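Local coordinates for protein nitrite oxidoreductase subunit A (Kuenenia stuttgartiensis, PDB 7B04) that belongs to the molybdopterin oxidoreductase family and holds a molybdenum atom, two pterin guanine dinucleotide ligands (MD1) and an iron-sulfur cluster, at residues I136-K141 and E168-S173; D162-D167 and Y690-F695; K378-F383 and D447-T452; D382-I387 and T825-A830. All coordinates share one frame; numbering follows the deposited sequence.

Contact 1 (I136-K141 and E168-S173); sequences IRKGWK and ELLRAS
Ile136 and Leu170 face each other as an antiparallel hydrogen-bonded pair: Ile136 N gives its hydrogen to Leu170 O at 3.0 Å, and Leu170 N returns one to Ile136 O at 2.8 Å. Arg137 and Leu169 form the next, non-hydrogen-bonded pair, where Leu169 CD2 reaches Arg137 CB at 3.9 Å. Beyond it, Lys138 N donates to Glu168 O at 2.8 Å, although Lys138 already opens the first turn of helix 138-145. The contact thus joins strand 169-171, the outermost of its mixed sheet within this chain, to strand 135-137 exactly where the latter turns into a helix, with Arg137 as N-cap residue. Lys138 CB lies 3.6 Å from Glu168 O and also touches Leu170 CD1; CG, anti to the backbone N (chi1 -176°), stays against the same methyl at 3.9 Å. Beyond CG the chain leads away from 168-173 and bends only at its last torsion, which leaves Lys138 NZ 6.8 Å from Glu168 OE1, too far for an ion pair. On the face that carries Ile136, its CG2 meets Ala172 CB, while the guanidinium of Arg137 leaves the strand pair for two salt bridges, NH1 with Asp167 OD2 and NE with Asp692 OD1.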
loop_
_atom_site.group_PDB
_atom_site.type_symbol
_atom_site.label_atom_id
_atom_site.label_comp_id
_atom_site.label_asym_id
_atom_site.label_seq_id
_atom_site.Cartn_x
_atom_site.Cartn_y
_atom_site.Cartn_z
ATOM N N ILE B 136 15.797 -5.242 27.614
ATOM C CA ILE B 136 16.841 -6.251 27.708
ATOM C C ILE B 136 16.176 -7.572 28.074
ATOM O O ILE B 136 15.252 -7.606 28.894
ATOM C CB ILE B 136 17.928 -5.865 28.737
ATOM C CG1 ILE B 136 19.036 -6.921 28.776
ATOM C CG2 ILE B 136 17.325 -5.654 30.120
ATOM C CD1 ILE B 136 20.238 -6.513 29.602
ATOM N N ARG B 137 16.632 -8.655 27.454
ATOM C CA ARG B 137 16.033 -9.960 27.693
ATOM C C ARG B 137 16.509 -10.518 29.027
ATOM O O ARG B 137 17.681 -10.379 29.394
ATOM C CB ARG B 137 16.371 -10.926 26.560
ATOM C CG ARG B 137 15.593 -12.229 26.617
ATOM C CD ARG B 137 15.904 -13.094 25.416
ATOM N NE ARG B 137 17.330 -13.377 25.333
ATOM C CZ ARG B 137 17.948 -14.323 26.031
ATOM N NH1 ARG B 137 17.267 -15.095 26.869
ATOM N NH2 ARG B 137 19.250 -14.496 25.889
ATOM N N LYS B 138 15.586 -11.152 29.753
ATOM C CA LYS B 138 15.891 -11.627 31.099
ATOM C C LYS B 138 17.019 -12.653 31.088
ATOM O O LYS B 138 17.944 -12.582 31.904
ATOM C CB LYS B 138 14.637 -12.217 31.746
ATOM C CG LYS B 138 14.839 -12.654 33.189
ATOM C CD LYS B 138 13.585 -13.289 33.766
ATOM C CE LYS B 138 13.755 -13.587 35.248
ATOM N NZ LYS B 138 14.815 -14.603 35.494
ATOM N N GLY B 139 16.968 -13.609 30.161
ATOM C CA GLY B 139 18.002 -14.630 30.128
ATOM C C GLY B 139 19.345 -14.165 29.609
ATOM O O GLY B 139 20.300 -14.948 29.640
ATOM N N TRP B 140 19.461 -12.911 29.180
ATOM C CA TRP B 140 20.758 -12.356 28.822
ATOM C C TRP B 140 21.314 -11.486 29.933
ATOM O O TRP B 140 22.515 -11.537 30.219
ATOM C CB TRP B 140 20.668 -11.537 27.532
ATOM C CG TRP B 140 22.013 -11.253 26.926
ATOM C CD1 TRP B 140 22.637 -11.965 25.944
ATOM C CD2 TRP B 140 22.908 -10.190 27.281
ATOM N NE1 TRP B 140 23.860 -11.406 25.657
ATOM C CE2 TRP B 140 24.051 -10.316 26.465
ATOM C CE3 TRP B 140 22.852 -9.140 28.204
ATOM C CZ2 TRP B 140 25.127 -9.433 26.545
ATOM C CZ3 TRP B 140 23.923 -8.269 28.285
ATOM C CH2 TRP B 140 25.043 -8.419 27.459
ATOM N N LYS B 141 20.453 -10.685 30.563
ATOM C CA LYS B 141 20.852 -9.965 31.764
ATOM C C LYS B 141 21.259 -10.946 32.855
ATOM O O LYS B 141 22.198 -10.689 33.617
ATOM C CB LYS B 141 19.706 -9.068 32.225
ATOM C CG LYS B 141 19.975 -8.264 33.479
ATOM C CD LYS B 141 18.772 -7.393 33.805
ATOM C CE LYS B 141 19.090 -6.383 34.890
ATOM N NZ LYS B 141 19.447 -7.042 36.175
ATOM N N GLU B 168 11.466 -13.356 28.632
ATOM C CA GLU B 168 10.785 -12.096 28.891
ATOM C C GLU B 168 11.702 -10.923 28.579
ATOM O O GLU B 168 12.893 -10.949 28.901
ATOM C CB GLU B 168 10.311 -12.017 30.345
ATOM C CG GLU B 168 9.445 -10.807 30.644
ATOM C CD GLU B 168 8.943 -10.788 32.072
ATOM O OE1 GLU B 168 9.303 -11.706 32.839
ATOM O OE2 GLU B 168 8.191 -9.856 32.427
ATOM N N LEU B 169 11.135 -9.895 27.951
ATOM C CA LEU B 169 11.847 -8.653 27.686
ATOM C C LEU B 169 11.533 -7.667 28.804
ATOM O O LEU B 169 10.380 -7.256 28.972
ATOM C CB LEU B 169 11.452 -8.083 26.326
ATOM C CG LEU B 169 11.890 -8.920 25.122
ATOM C CD1 LEU B 169 11.266 -8.390 23.845
ATOM C CD2 LEU B 169 13.407 -8.949 25.011
ATOM N N LEU B 170 12.556 -7.290 29.560
ATOM C CA LEU B 170 12.416 -6.439 30.731
ATOM C C LEU B 170 12.779 -4.996 30.402
ATOM O O LEU B 170 13.532 -4.716 29.466
ATOM C CB LEU B 170 13.298 -6.954 31.873
ATOM C CG LEU B 170 13.020 -8.395 32.304
ATOM C CD1 LEU B 170 14.041 -8.856 33.333
ATOM C CD2 LEU B 170 11.603 -8.526 32.847
ATOM N N ARG B 171 12.230 -4.076 31.189
ATOM C CA ARG B 171 12.549 -2.668 31.007
ATOM C C ARG B 171 13.951 -2.371 31.519
ATOM O O ARG B 171 14.385 -2.906 32.542
ATOM C CB ARG B 171 11.536 -1.789 31.747
ATOM C CG ARG B 171 11.808 -0.295 31.617
ATOM C CD ARG B 171 10.964 0.540 32.568
ATOM N NE ARG B 171 11.235 1.967 32.401
ATOM C CZ ARG B 171 10.445 2.803 31.735
ATOM N NH1 ARG B 171 9.327 2.358 31.182
ATOM N NH2 ARG B 171 10.769 4.084 31.628
ATOM N N ALA B 172 14.663 -1.513 30.797
ATOM C CA ALA B 172 15.972 -1.051 31.215
ATOM C C ALA B 172 16.042 0.459 31.069
ATOM O O ALA B 172 15.434 1.041 30.164
ATOM C CB ALA B 172 17.091 -1.710 30.396
ATOM N N SER B 173 16.798 1.087 31.962
ATOM C CA SER B 173 17.167 2.474 31.751
ATOM C C SER B 173 18.271 2.543 30.706
ATOM O O SER B 173 18.991 1.571 30.468
ATOM C CB SER B 173 17.616 3.129 33.059
ATOM O OG SER B 173 18.917 2.703 33.422
#

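Contact 2 (D162-D167 and Y690-F695); sequences DNRGND and YADFAF
Arg164 reaches across to Asp692 with its NE, which donates to OD1 at 3.0 Å in a salt bridge with an N-H...O angle of 144°. The fit is not flat. The oxygen lies near the guanidinium edge but 23° out of its plane, and the guanidinium and carboxylate planes are turned 54° apart. NE meets OD1 on the syn side, out of the carboxylate plane, while Arg164 NH2 stays 3.4 Å from Asp692 OD2. An extended chain from CG to NE carries the group there, Arg164 CD passing Tyr690 O at 3.8 Å. Asp692 directly precedes strand 693-696, and the bridge therefore joins loop 162-167 to the mixed sheet. The closest carbon packing is beside this bridge, where Tyr690 CE1 comes obliquely to within 3.5 Å of Gly165 CA; the missing side chain of the glycine lets the ring approach the loop backbone this near. Arg164 CB brushes the same ring more loosely, 4.2 Å from Tyr690 CD1. Away from the bridge and the ring, the loop on either side of Arg164-Gly165 is partly exposed, while the touching residues are buried. Outside partners complete the polar groups. Arg164 NH1 and NH2 donate to the carbonyls of Asn671 and Ile674, Tyr690 OH pairs with Asp1027 N, and Asp692 binds Arg137 through OD1 and Ile677 N through OD2. With two arginines and a backbone N-H around it, the buried Asp692 carboxylate is probably held in its charged form, and it probably ties together loop 162-167, the end of strand 135-137 and strand 676-681.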
loop_
_atom_site.group_PDB
_atom_site.type_symbol
_atom_site.label_atom_id
_atom_site.label_comp_id
_atom_site.label_asym_id
_atom_site.label_seq_id
_atom_site.Cartn_x
_atom_site.Cartn_y
_atom_site.Cartn_z
ATOM N N ASP B 162 18.650 -20.872 23.087
ATOM C CA ASP B 162 17.966 -21.727 22.125
ATOM C C ASP B 162 16.479 -21.408 22.050
ATOM O O ASP B 162 15.876 -21.527 20.978
ATOM C CB ASP B 162 18.171 -23.200 22.482
ATOM C CG ASP B 162 17.639 -23.549 23.860
ATOM O OD1 ASP B 162 17.361 -22.622 24.651
ATOM O OD2 ASP B 162 17.490 -24.754 24.147
ATOM N N ASN B 163 15.877 -21.013 23.169
ATOM C CA ASN B 163 14.471 -20.627 23.235
ATOM C C ASN B 163 14.408 -19.179 23.715
ATOM O O ASN B 163 14.247 -18.915 24.909
ATOM C CB ASN B 163 13.692 -21.568 24.158
ATOM C CG ASN B 163 12.191 -21.380 24.054
ATOM O OD1 ASN B 163 11.708 -20.538 23.296
ATOM N ND2 ASN B 163 11.443 -22.168 24.818
ATOM N N ARG B 164 14.534 -18.241 22.776
ATOM C CA ARG B 164 14.432 -16.820 23.079
ATOM C C ARG B 164 13.015 -16.283 22.946
ATOM O O ARG B 164 12.777 -15.119 23.291
ATOM C CB ARG B 164 15.348 -16.005 22.159
ATOM C CG ARG B 164 16.821 -16.001 22.527
ATOM C CD ARG B 164 17.550 -14.937 21.714
ATOM N NE ARG B 164 18.960 -14.809 22.068
ATOM C CZ ARG B 164 19.954 -15.374 21.388
ATOM N NH1 ARG B 164 19.693 -16.106 20.314
ATOM N NH2 ARG B 164 21.210 -15.203 21.779
ATOM N N GLY B 165 12.073 -17.091 22.466
ATOM C CA GLY B 165 10.729 -16.609 22.226
ATOM C C GLY B 165 9.783 -16.877 23.376
ATOM O O GLY B 165 8.638 -16.414 23.368
ATOM N N ASN B 166 10.251 -17.627 24.372
ATOM C CA ASN B 166 9.496 -17.868 25.593
ATOM C C ASN B 166 10.144 -17.215 26.806
ATOM O O ASN B 166 9.742 -17.493 27.941
ATOM C CB ASN B 166 9.322 -19.371 25.823
ATOM C CG ASN B 166 8.446 -20.018 24.770
ATOM O OD1 ASN B 166 8.907 -20.849 23.987
ATOM N ND2 ASN B 166 7.174 -19.634 24.740
ATOM N N ASP B 167 11.136 -16.354 26.593
ATOM C CA ASP B 167 11.729 -15.575 27.664
ATOM C C ASP B 167 10.995 -14.240 27.759
ATOM O O ASP B 167 10.013 -13.996 27.056
ATOM C CB ASP B 167 13.227 -15.392 27.415
ATOM C CG ASP B 167 13.990 -15.009 28.667
ATOM O OD1 ASP B 167 13.356 -14.848 29.730
ATOM O OD2 ASP B 167 15.228 -14.878 28.586
ATOM N N TYR B 690 12.845 -11.896 19.363
ATOM C CA TYR B 690 13.897 -12.903 19.341
ATOM C C TYR B 690 15.284 -12.270 19.432
ATOM O O TYR B 690 16.257 -12.815 18.905
ATOM C CB TYR B 690 13.782 -13.769 18.088
ATOM C CG TYR B 690 12.661 -14.787 18.136
ATOM C CD1 TYR B 690 12.817 -15.990 18.814
ATOM C CD2 TYR B 690 11.450 -14.551 17.495
ATOM C CE1 TYR B 690 11.798 -16.924 18.858
ATOM C CE2 TYR B 690 10.425 -15.480 17.535
ATOM C CZ TYR B 690 10.605 -16.664 18.218
ATOM O OH TYR B 690 9.589 -17.591 18.259
ATOM N N ALA B 691 15.386 -11.126 20.098
ATOM C CA ALA B 691 16.641 -10.411 20.292
ATOM C C ALA B 691 16.974 -10.337 21.779
ATOM O O ALA B 691 16.197 -10.763 22.638
ATOM C CB ALA B 691 16.572 -9.005 19.687
ATOM N N ASP B 692 18.149 -9.782 22.075
ATOM C CA ASP B 692 18.603 -9.610 23.448
ATOM C C ASP B 692 18.501 -8.174 23.936
ATOM O O ASP B 692 18.358 -7.950 25.143
ATOM C CB ASP B 692 20.058 -10.071 23.593
ATOM C CG ASP B 692 20.234 -11.554 23.337
ATOM O OD1 ASP B 692 19.301 -12.329 23.635
ATOM O OD2 ASP B 692 21.309 -11.944 22.837
ATOM N N PHE B 693 18.563 -7.201 23.030
ATOM C CA PHE B 693 18.418 -5.795 23.374
ATOM C C PHE B 693 17.443 -5.126 22.418
ATOM O O PHE B 693 17.271 -5.556 21.274
ATOM C CB PHE B 693 19.759 -5.057 23.320
ATOM C CG PHE B 693 20.659 -5.341 24.483
ATOM C CD1 PHE B 693 20.561 -4.602 25.649
ATOM C CD2 PHE B 693 21.613 -6.342 24.408
ATOM C CE1 PHE B 693 21.394 -4.856 26.718
ATOM C CE2 PHE B 693 22.448 -6.602 25.474
ATOM C CZ PHE B 693 22.338 -5.858 26.631
ATOM N N ALA B 694 16.813 -4.059 22.901
ATOM C CA ALA B 694 15.924 -3.239 22.092
ATOM C C ALA B 694 16.117 -1.787 22.494
ATOM O O ALA B 694 16.094 -1.465 23.685
ATOM C CB ALA B 694 14.459 -3.653 22.266
ATOM N N PHE B 695 16.309 -0.922 21.508
ATOM C CA PHE B 695 16.543 0.499 21.760
ATOM C C PHE B 695 15.486 1.324 21.047
ATOM O O PHE B 695 15.465 1.360 19.802
ATOM C CB PHE B 695 17.943 0.905 21.303
ATOM C CG PHE B 695 19.042 0.194 22.032
ATOM C CD1 PHE B 695 19.420 0.596 23.302
ATOM C CD2 PHE B 695 19.688 -0.885 21.455
ATOM C CE1 PHE B 695 20.429 -0.061 23.980
ATOM C CE2 PHE B 695 20.694 -1.545 22.127
ATOM C CZ PHE B 695 21.067 -1.134 23.391
#

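Contact 3 (K378-F383 and D447-T452); sequences KKFTDF and DDVGET
Lys379 lies along Gly450 and Glu451 from CB to NZ. Its CB sits 3.4 Å from Gly450 CA, its CD 3.3 Å from Gly450 O, and the ammonium finishes in a salt bridge with Glu451 OE2 at 2.9 Å, a weak hydrogen bond by geometry. The two charged side chains run side by side, pointing the same way; the lysine is extended beyond CG, whereas Glu451 bends at chi2 (-93°) to bring its carboxylate over. Phe380 meets the same glycine obliquely, CE1 to Gly450 CA at 3.3 Å, and Val449 CG2 lies 4.0 Å from Phe380 CD1. Gly450 belongs to a type II' beta turn from Val449 to Thr452, which leads into helix 452-455, and this turn packs against the segment where the chain leaves helix 374-378. Hydrogen bonds within each segment support the backbone. Thr452 OG1 donates to Val449 O at 3.1 Å across the turn, and Thr381 OG1 donates to Lys379 O at 3.2 Å, in the carbonyl plane and on a lone pair. Farther out, Ser818 OG receives the N-H of Glu451, Tyr376 meets the ring of Phe380, and Arg827 NH2 lies by the carbonyls of Lys378 and, probably as a hydrogen bond, Thr381.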
loop_
_atom_site.group_PDB
_atom_site.type_symbol
_atom_site.label_atom_id
_atom_site.label_comp_id
_atom_site.label_asym_id
_atom_site.label_seq_id
_atom_site.Cartn_x
_atom_site.Cartn_y
_atom_site.Cartn_z
ATOM N N LYS B 378 28.969 -1.089 -33.457
ATOM C CA LYS B 378 30.398 -1.066 -33.783
ATOM C C LYS B 378 31.149 -0.327 -32.687
ATOM O O LYS B 378 32.224 -0.754 -32.255
ATOM C CB LYS B 378 30.646 -0.400 -35.147
ATOM C CG LYS B 378 31.278 -1.325 -36.189
ATOM C CD LYS B 378 30.729 -1.039 -37.579
ATOM N N LYS B 379 30.595 0.788 -32.237
ATOM C CA LYS B 379 31.075 1.479 -31.056
ATOM C C LYS B 379 30.309 0.993 -29.825
ATOM O O LYS B 379 29.361 0.209 -29.914
ATOM C CB LYS B 379 30.923 2.993 -31.200
ATOM C CG LYS B 379 30.730 3.511 -32.600
ATOM C CD LYS B 379 30.573 5.031 -32.564
ATOM C CE LYS B 379 30.218 5.581 -33.930
ATOM N NZ LYS B 379 29.954 7.049 -33.961
ATOM N N PHE B 380 30.784 1.418 -28.657
ATOM C CA PHE B 380 30.126 1.217 -27.366
ATOM C C PHE B 380 29.842 -0.227 -26.954
ATOM O O PHE B 380 29.341 -0.456 -25.848
ATOM C CB PHE B 380 28.780 1.948 -27.358
ATOM C CG PHE B 380 28.871 3.427 -27.599
ATOM C CD1 PHE B 380 29.918 4.171 -27.091
ATOM C CD2 PHE B 380 27.888 4.076 -28.334
ATOM C CE1 PHE B 380 29.985 5.534 -27.309
ATOM C CE2 PHE B 380 27.955 5.436 -28.560
ATOM C CZ PHE B 380 29.007 6.165 -28.052
ATOM N N THR B 381 30.155 -1.211 -27.792
ATOM C CA THR B 381 29.751 -2.583 -27.511
ATOM C C THR B 381 30.910 -3.532 -27.780
ATOM O O THR B 381 31.778 -3.255 -28.613
ATOM C CB THR B 381 28.514 -2.974 -28.336
ATOM O OG1 THR B 381 27.567 -1.898 -28.307
ATOM C CG2 THR B 381 27.850 -4.202 -27.742
ATOM N N ASP B 382 30.903 -4.672 -27.084
ATOM C CA ASP B 382 31.956 -5.666 -27.242
ATOM C C ASP B 382 31.749 -6.598 -28.434
ATOM O O ASP B 382 32.619 -7.436 -28.687
ATOM C CB ASP B 382 32.141 -6.473 -25.949
ATOM C CG ASP B 382 31.006 -7.441 -25.672
ATOM O OD1 ASP B 382 29.940 -7.342 -26.313
ATOM O OD2 ASP B 382 31.192 -8.313 -24.795
ATOM N N PHE B 383 30.622 -6.501 -29.145
ATOM C CA PHE B 383 30.377 -7.418 -30.258
ATOM C C PHE B 383 31.484 -7.397 -31.308
ATOM O O PHE B 383 31.867 -8.485 -31.775
ATOM C CB PHE B 383 29.033 -7.108 -30.933
ATOM C CG PHE B 383 27.840 -7.695 -30.239
ATOM C CD1 PHE B 383 27.621 -9.062 -30.228
ATOM C CD2 PHE B 383 26.913 -6.872 -29.628
ATOM C CE1 PHE B 383 26.511 -9.594 -29.597
ATOM C CE2 PHE B 383 25.805 -7.394 -28.996
ATOM C CZ PHE B 383 25.602 -8.757 -28.981
ATOM N N ASP B 447 39.703 3.070 -23.676
ATOM C CA ASP B 447 39.323 4.467 -23.979
ATOM C C ASP B 447 38.906 4.609 -25.431
ATOM O O ASP B 447 38.155 5.504 -25.706
ATOM C CB ASP B 447 40.452 5.426 -23.642
ATOM C CG ASP B 447 40.692 5.509 -22.160
ATOM O OD1 ASP B 447 39.884 4.981 -21.416
ATOM O OD2 ASP B 447 41.686 6.099 -21.781
ATOM N N ASP B 448 39.347 3.732 -26.328
ATOM C CA ASP B 448 39.011 3.846 -27.773
ATOM C C ASP B 448 37.611 3.291 -27.991
ATOM O O ASP B 448 37.470 2.194 -28.501
ATOM C CB ASP B 448 39.966 3.040 -28.644
ATOM C CG ASP B 448 41.380 3.558 -28.603
ATOM O OD1 ASP B 448 41.613 4.564 -27.946
ATOM O OD2 ASP B 448 42.220 2.955 -29.247
ATOM N N VAL B 449 36.628 4.099 -27.642
ATOM C CA VAL B 449 35.209 3.699 -27.698
ATOM C C VAL B 449 34.449 4.876 -28.272
ATOM O O VAL B 449 34.882 5.997 -28.152
ATOM C CB VAL B 449 34.694 3.353 -26.295
ATOM C CG1 VAL B 449 34.411 4.600 -25.494
ATOM C CG2 VAL B 449 33.472 2.466 -26.358
ATOM N N GLY B 450 33.335 4.561 -28.879
ATOM C CA GLY B 450 32.465 5.532 -29.512
ATOM C C GLY B 450 33.134 6.172 -30.710
ATOM O O GLY B 450 33.729 5.500 -31.561
ATOM N N GLU B 451 33.043 7.498 -30.767
ATOM C CA GLU B 451 33.586 8.285 -31.864
ATOM C C GLU B 451 35.103 8.394 -31.815
ATOM O O GLU B 451 35.685 8.996 -32.725
ATOM C CB GLU B 451 32.968 9.684 -31.836
ATOM C CG GLU B 451 31.599 9.785 -32.481
ATOM C CD GLU B 451 31.683 10.186 -33.939
ATOM O OE1 GLU B 451 32.545 11.027 -34.273
ATOM O OE2 GLU B 451 30.886 9.668 -34.747
ATOM N N THR B 452 35.746 7.846 -30.777
ATOM C CA THR B 452 37.205 7.811 -30.729
ATOM C C THR B 452 37.795 6.931 -31.828
ATOM O O THR B 452 38.903 7.201 -32.305
ATOM C CB THR B 452 37.668 7.330 -29.352
ATOM O OG1 THR B 452 37.086 8.160 -28.336
ATOM C CG2 THR B 452 39.184 7.393 -29.242
#

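Contact 4 (D382-I387 and T825-A830); sequences DFPLLI and TGRLQA
A type I beta turn, Asp382 to Leu385, leads into strand 386-388 and packs against the loop 825-830 between helices 812-816 and 835-840. Its first residue bonds to the loop twice over. Asp382 N donates to Leu828 O at 3.1 Å, and the carboxylate receives Ala830 N, on Asp382 OD2 at 3.0 Å and more weakly on OD1. The N-H comes to OD2 from the syn side but 34° out of the carboxylate plane. The torsion chi1 of 72° sets CG between the backbone N and the carbonyl carbon, which directs the carboxylate to Ala830 N. Side-chain packing lies beside these bonds. Leu385 divides its two methyls: CD2 meets Thr825 CG2 at 3.7 Å, while CD1 rests over one face of the Arg827 guanidinium and touches CD of that side chain at 3.7 Å. Pro384 CG approaches Arg827 NH2 obliquely, and Phe383 CZ reaches Ala830 CB at 4.0 Å. Arg827 NH2 continues to the carbonyls just before the turn, probably Thr381 O. Within the loop, Gln829 OE1 accepts Thr825 N at 3.1 Å, nearly in line with its carbonyl. The arrangement is that of a type I turn bound through its first residue, by main chain and carboxylate, to loop 825-830 at the entry to strand 386-388, which pairs antiparallel with 475-480.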
loop_
_atom_site.group_PDB
_atom_site.type_symbol
_atom_site.label_atom_id
_atom_site.label_comp_id
_atom_site.label_asym_id
_atom_site.label_seq_id
_atom_site.Cartn_x
_atom_site.Cartn_y
_atom_site.Cartn_z
ATOM N N ASP B 382 30.903 -4.672 -27.084
ATOM C CA ASP B 382 31.956 -5.666 -27.242
ATOM C C ASP B 382 31.749 -6.598 -28.434
ATOM O O ASP B 382 32.619 -7.436 -28.687
ATOM C CB ASP B 382 32.141 -6.473 -25.949
ATOM C CG ASP B 382 31.006 -7.441 -25.672
ATOM O OD1 ASP B 382 29.940 -7.342 -26.313
ATOM O OD2 ASP B 382 31.192 -8.313 -24.795
ATOM N N PHE B 383 30.622 -6.501 -29.145
ATOM C CA PHE B 383 30.377 -7.418 -30.258
ATOM C C PHE B 383 31.484 -7.397 -31.308
ATOM O O PHE B 383 31.867 -8.485 -31.775
ATOM C CB PHE B 383 29.033 -7.108 -30.933
ATOM C CG PHE B 383 27.840 -7.695 -30.239
ATOM C CD1 PHE B 383 27.621 -9.062 -30.228
ATOM C CD2 PHE B 383 26.913 -6.872 -29.628
ATOM C CE1 PHE B 383 26.511 -9.594 -29.597
ATOM C CE2 PHE B 383 25.805 -7.394 -28.996
ATOM C CZ PHE B 383 25.602 -8.757 -28.981
ATOM N N PRO B 384 32.034 -6.247 -31.724
ATOM C CA PRO B 384 33.123 -6.287 -32.712
ATOM C C PRO B 384 34.390 -6.942 -32.194
ATOM O O PRO B 384 35.199 -7.405 -33.007
ATOM C CB PRO B 384 33.355 -4.806 -33.042
ATOM C CG PRO B 384 32.836 -4.070 -31.860
ATOM C CD PRO B 384 31.645 -4.857 -31.418
ATOM N N LEU B 385 34.605 -6.971 -30.881
ATOM C CA LEU B 385 35.825 -7.546 -30.329
ATOM C C LEU B 385 35.898 -9.043 -30.637
ATOM O O LEU B 385 34.898 -9.755 -30.558
ATOM C CB LEU B 385 35.879 -7.289 -28.817
ATOM C CG LEU B 385 36.412 -5.913 -28.392
ATOM C CD1 LEU B 385 35.414 -4.794 -28.675
ATOM C CD2 LEU B 385 36.806 -5.920 -26.924
ATOM N N LEU B 386 37.086 -9.487 -31.058
ATOM C CA LEU B 386 37.378 -10.879 -31.494
ATOM C C LEU B 386 37.632 -11.810 -30.303
ATOM O O LEU B 386 38.314 -11.384 -29.370
ATOM C CB LEU B 386 38.586 -10.828 -32.430
ATOM C CG LEU B 386 38.316 -10.251 -33.818
ATOM C CD1 LEU B 386 39.263 -10.823 -34.847
ATOM C CD2 LEU B 386 36.900 -10.533 -34.247
ATOM N N ILE B 387 37.143 -13.054 -30.382
ATOM C CA ILE B 387 37.293 -14.044 -29.273
ATOM C C ILE B 387 38.097 -15.252 -29.737
ATOM O O ILE B 387 37.736 -15.848 -30.736
ATOM C CB ILE B 387 35.939 -14.530 -28.731
ATOM C CG1 ILE B 387 34.877 -13.436 -28.738
ATOM C CG2 ILE B 387 36.108 -15.111 -27.346
ATOM C CD1 ILE B 387 34.459 -13.034 -27.367
ATOM N N THR B 825 36.434 -3.993 -20.940
ATOM C CA THR B 825 36.579 -3.463 -22.291
ATOM C C THR B 825 36.159 -2.006 -22.427
ATOM O O THR B 825 36.383 -1.413 -23.487
ATOM C CB THR B 825 35.766 -4.298 -23.290
ATOM O OG1 THR B 825 34.368 -4.184 -22.992
ATOM C CG2 THR B 825 36.182 -5.763 -23.238
ATOM N N GLY B 826 35.568 -1.411 -21.396
ATOM C CA GLY B 826 35.016 -0.081 -21.562
ATOM C C GLY B 826 33.789 -0.046 -22.438
ATOM O O GLY B 826 33.424 1.020 -22.944
ATOM N N ARG B 827 33.148 -1.197 -22.637
ATOM C CA ARG B 827 32.023 -1.342 -23.544
ATOM C C ARG B 827 30.957 -2.197 -22.886
ATOM O O ARG B 827 31.213 -2.912 -21.913
ATOM C CB ARG B 827 32.450 -1.982 -24.866
ATOM C CG ARG B 827 33.304 -1.099 -25.740
ATOM C CD ARG B 827 34.022 -1.935 -26.779
ATOM N NE ARG B 827 34.682 -1.102 -27.774
ATOM C CZ ARG B 827 34.167 -0.824 -28.965
ATOM N NH1 ARG B 827 34.833 -0.057 -29.808
ATOM N NH2 ARG B 827 32.985 -1.313 -29.312
ATOM N N LEU B 828 29.746 -2.084 -23.410
ATOM C CA LEU B 828 28.656 -2.922 -22.889
ATOM C C LEU B 828 29.060 -4.347 -23.234
ATOM O O LEU B 828 29.320 -4.570 -24.390
ATOM C CB LEU B 828 27.382 -2.528 -23.633
ATOM C CG LEU B 828 26.917 -1.092 -23.433
ATOM C CD1 LEU B 828 25.736 -0.786 -24.318
ATOM C CD2 LEU B 828 26.560 -0.836 -21.986
ATOM N N GLN B 829 28.994 -5.280 -22.291
ATOM C CA GLN B 829 29.481 -6.642 -22.593
ATOM C C GLN B 829 28.363 -7.680 -22.651
ATOM O O GLN B 829 27.570 -7.753 -21.745
ATOM C CB GLN B 829 30.548 -7.038 -21.577
ATOM C CG GLN B 829 31.533 -5.932 -21.271
ATOM C CD GLN B 829 32.917 -6.438 -20.960
ATOM O OE1 GLN B 829 33.906 -5.743 -21.122
ATOM N NE2 GLN B 829 33.002 -7.666 -20.512
ATOM N N ALA B 830 28.337 -8.443 -23.736
ATOM C CA ALA B 830 27.420 -9.585 -23.918
ATOM C C ALA B 830 28.172 -10.879 -23.629
ATOM O O ALA B 830 27.573 -11.924 -23.792
ATOM C CB ALA B 830 26.843 -9.551 -25.297
#

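In the fold
From the N terminus, contact 1 closes a loop of 26 residues, bringing strand 169-171 back onto strand 135-137. Contact 2 starts within that loop, at 162-167, and returns over five hundred residues later, at 690-695, so the two cross; both reach the same mixed sheet. Inside the long span of contact 2, contact 3 closes a loop of 63 residues, joining the chain leaving helix 374-378 to the turn before helix 452-455. Contact 4 shares Asp382 and Phe383 with it but crosses contact 2, joining the turn before strand 386-388 to the loop between helices 812-816 and 835-840. Contacts 3 and 4 touch, on the opposite side of the chain's centre from contacts 1 and 2.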